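Flavodoxin (Lactobacillus reuteri, PDB 5VEG) binds flavin mononucleotide and probably serves as a low-potential electron donor to redox enzymes, in association with a propanediol-utilization bacterial microcompartment. Local coordinates at residues G120-G125 against K152-P157. Residues are numbered along the deposited sequence; the frame is centred on the assembly and turned at random.
With FMN (flavin mononucleotide), chain D.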
loop_
_atom_site.group_PDB
_atom_site.type_symbol
_atom_site.label_atom_id
_atom_site.label_comp_id
_atom_site.label_asym_id
_atom_site.label_seq_id
_atom_site.Cartn_x
_atom_site.Cartn_y
_atom_site.Cartn_z
ATOM N N GLY A 120 -1.513 3.840 -11.547
ATOM C CA GLY A 120 -2.743 3.993 -12.277
ATOM C C GLY A 120 -2.433 4.769 -13.546
ATOM O O GLY A 120 -1.290 4.795 -14.007
ATOM N N ASP A 121 -3.426 5.445 -14.086
ATOM C CA ASP A 121 -3.287 6.115 -15.376
ATOM C C ASP A 121 -3.876 7.508 -15.258
ATOM O O ASP A 121 -5.089 7.651 -15.072
ATOM C CB ASP A 121 -3.987 5.303 -16.473
ATOM C CG ASP A 121 -3.694 5.824 -17.879
ATOM O OD1 ASP A 121 -3.457 7.042 -18.006
ATOM O OD2 ASP A 121 -3.717 5.014 -18.844
ATOM N N LYS A 122 -3.021 8.534 -15.388
ATOM C CA LYS A 122 -3.482 9.918 -15.276
ATOM C C LYS A 122 -4.533 10.288 -16.319
ATOM O O LYS A 122 -5.278 11.248 -16.104
ATOM C CB LYS A 122 -2.294 10.882 -15.372
ATOM C CG LYS A 122 -1.396 10.791 -14.140
ATOM C CD LYS A 122 -0.279 11.836 -14.093
ATOM C CE LYS A 122 0.579 11.625 -12.835
ATOM N NZ LYS A 122 1.720 12.587 -12.733
ATOM N N PHE A 123 -4.654 9.528 -17.414
ATOM C CA PHE A 123 -5.698 9.838 -18.399
ATOM C C PHE A 123 -7.099 9.776 -17.791
ATOM O O PHE A 123 -8.025 10.426 -18.297
ATOM C CB PHE A 123 -5.591 8.886 -19.610
ATOM C CG PHE A 123 -6.835 8.849 -20.498
ATOM C CD1 PHE A 123 -7.085 9.857 -21.432
ATOM C CD2 PHE A 123 -7.736 7.785 -20.417
ATOM C CE1 PHE A 123 -8.223 9.813 -22.253
ATOM C CE2 PHE A 123 -8.871 7.730 -21.233
ATOM C CZ PHE A 123 -9.115 8.748 -22.153
ATOM N N TYR A 124 -7.280 9.032 -16.694
ATOM C CA TYR A 124 -8.597 8.947 -16.068
ATOM C C TYR A 124 -8.875 10.118 -15.128
ATOM O O TYR A 124 -9.865 10.084 -14.391
ATOM C CB TYR A 124 -8.757 7.597 -15.338
ATOM C CG TYR A 124 -8.742 6.448 -16.315
ATOM C CD1 TYR A 124 -9.922 5.986 -16.891
ATOM C CD2 TYR A 124 -7.542 5.885 -16.742
ATOM C CE1 TYR A 124 -9.916 4.957 -17.827
ATOM C CE2 TYR A 124 -7.528 4.858 -17.675
ATOM C CZ TYR A 124 -8.718 4.408 -18.217
ATOM O OH TYR A 124 -8.706 3.383 -19.134
ATOM N N GLY A 125 -8.033 11.145 -15.144
ATOM C CA GLY A 125 -8.393 12.412 -14.523
ATOM C C GLY A 125 -8.672 12.279 -13.044
ATOM O O GLY A 125 -7.836 11.805 -12.269
ATOM N N LYS A 152 1.116 8.142 -5.656
ATOM C CA LYS A 152 0.284 7.890 -6.826
ATOM C C LYS A 152 1.179 7.905 -8.058
ATOM O O LYS A 152 1.731 8.948 -8.422
ATOM C CB LYS A 152 -0.824 8.932 -6.941
ATOM C CG LYS A 152 -1.943 8.763 -5.923
ATOM C CD LYS A 152 -3.111 9.662 -6.314
ATOM C CE LYS A 152 -4.375 9.333 -5.547
ATOM N NZ LYS A 152 -5.555 10.012 -6.167
ATOM N N ILE A 153 1.318 6.755 -8.694
ATOM C CA ILE A 153 2.246 6.580 -9.799
ATOM C C ILE A 153 1.457 6.462 -11.096
ATOM O O ILE A 153 0.371 5.864 -11.128
ATOM C CB ILE A 153 3.136 5.348 -9.551
ATOM C CG1 ILE A 153 4.150 5.680 -8.452
ATOM C CG2 ILE A 153 3.839 4.895 -10.836
ATOM C CD1 ILE A 153 4.612 4.475 -7.660
ATOM N N ASP A 154 1.998 7.045 -12.163
ATOM C CA ASP A 154 1.404 6.929 -13.494
ATOM C C ASP A 154 2.057 5.755 -14.222
ATOM O O ASP A 154 3.221 5.839 -14.632
ATOM C CB ASP A 154 1.568 8.238 -14.266
ATOM C CG ASP A 154 0.897 8.201 -15.637
ATOM O OD1 ASP A 154 -0.313 7.916 -15.728
ATOM O OD2 ASP A 154 1.583 8.467 -16.636
ATOM N N LEU A 155 1.311 4.661 -14.366
ATOM C CA LEU A 155 1.706 3.491 -15.163
ATOM C C LEU A 155 2.956 2.884 -14.538
ATOM O O LEU A 155 2.952 2.575 -13.330
ATOM C CB LEU A 155 1.846 3.897 -16.641
ATOM C CG LEU A 155 0.603 4.368 -17.386
ATOM C CD1 LEU A 155 0.908 4.493 -18.881
ATOM C CD2 LEU A 155 -0.587 3.437 -17.160
ATOM N N GLU A 156 4.040 2.679 -15.302
ATOM C CA GLU A 156 5.196 1.985 -14.770
ATOM C C GLU A 156 6.018 2.924 -13.898
ATOM O O GLU A 156 6.142 4.112 -14.209
ATOM C CB GLU A 156 6.063 1.435 -15.896
ATOM C CG GLU A 156 6.114 -0.079 -15.893
ATOM C CD GLU A 156 7.111 -0.639 -16.877
ATOM O OE1 GLU A 156 8.322 -0.628 -16.561
ATOM O OE2 GLU A 156 6.679 -1.107 -17.956
ATOM N N PRO A 157 6.583 2.418 -12.804
ATOM C CA PRO A 157 7.432 3.264 -11.958
ATOM C C PRO A 157 8.778 3.504 -12.626
ATOM O O PRO A 157 9.437 2.567 -13.074
ATOM C CB PRO A 157 7.571 2.452 -10.661
ATOM C CG PRO A 157 7.335 1.027 -11.072
ATOM C CD PRO A 157 6.380 1.067 -12.239
HETATM N N1 FMN D . -6.258 3.915 -13.694
HETATM C C2 FMN D . -6.698 4.887 -12.818
HETATM O O2 FMN D . -5.882 5.499 -12.135
HETATM N N3 FMN D . -8.041 5.181 -12.719
HETATM C C4 FMN D . -8.963 4.508 -13.495
HETATM O O4 FMN D . -10.151 4.788 -13.379
HETATM C C4A FMN D . -8.533 3.527 -14.389
HETATM N N5 FMN D . -9.436 2.835 -15.178
HETATM C C5A FMN D . -8.963 1.862 -16.050
HETATM C C6 FMN D . -9.847 1.148 -16.866
HETATM C C7 FMN D . -9.366 0.170 -17.744
HETATM C C7M FMN D . -10.310 -0.600 -18.626
HETATM C C8 FMN D . -8.002 -0.088 -17.819
HETATM C C8M FMN D . -7.488 -1.136 -18.768
HETATM C C9 FMN D . -7.114 0.621 -17.016
HETATM C C9A FMN D . -7.601 1.581 -16.129
HETATM N N10 FMN D . -6.709 2.264 -15.333
HETATM C C10 FMN D . -7.171 3.240 -14.479
HETATM C "C1'" FMN D . -5.240 1.995 -15.477
HETATM C "C2'" FMN D . -4.601 0.974 -14.546
HETATM O "O2'" FMN D . -4.861 1.354 -13.219
HETATM C "C3'" FMN D . -3.112 1.109 -14.808
HETATM O "O3'" FMN D . -2.770 0.637 -16.098
HETATM C "C4'" FMN D . -2.268 0.379 -13.783
HETATM O "O4'" FMN D . -0.916 0.649 -14.056
HETATM C "C5'" FMN D . -2.476 -1.123 -13.891
HETATM O "O5'" FMN D . -1.808 -1.698 -12.787
HETATM P P FMN D . -1.434 -3.265 -12.778
HETATM O O1P FMN D . -0.429 -3.512 -13.881
HETATM O O2P FMN D . -0.797 -3.548 -11.429
HETATM O O3P FMN D . -2.655 -4.095 -13.038
#
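Two backbone hydrogen bonds pair Gly120 with the strand beside it: Gly120 N donates to Ile153 O at 2.8 Å, and Leu155 N to Gly120 O at 2.6 Å. Because both partners of Gly120 flank Asp154, this is a parallel bridge, Gly120 to Asp154. Asp154 CA adds a C-H...O contact to the same carbonyl oxygen.

A third bond uses a side chain. Lys122 N points almost straight (174°) at Asp154 OD1, 2.8 Å away, meeting it nearly along the C-O axis; the Asp154 side chain, its CG anti to the backbone N (chi1 -177°), thereby ties the strand end to the start of the 3-10 turn 122-124. Just before it, Asp121 OD1 accepts from Phe123 N, two residues on, forming an Asx turn. The two carboxylates, with Asp121 OD1 4.0 Å from Asp154 OD1, are therefore each engaged by a backbone N-H, which would probably ease their like-charge proximity.

In the flavodoxin-like fold, this is where the C-terminal ends of parallel strands 113-120 and 145-154 meet the FMN site. Asp121 N donates to flavin O2 at 3.1 Å, and Gly120 CA, which carries no side chain, packs against the same oxygen. Tyr124 lays one ring face against the isoalloxazine, N5 lying 3.3 Å above the ring plane over its centre, while Phe123 CD2 lies over the opposite face.

The remaining contacts are van der Waals. The aliphatic chain of Lys122, extended beyond CG, runs across Asp154, with CE 3.8 Å from Asp154 CB. Leu155 CD2 packs against Gly120 O and the Asp121 carboxylate, and reaches within 3.7 Å of ribityl O3' of FMN.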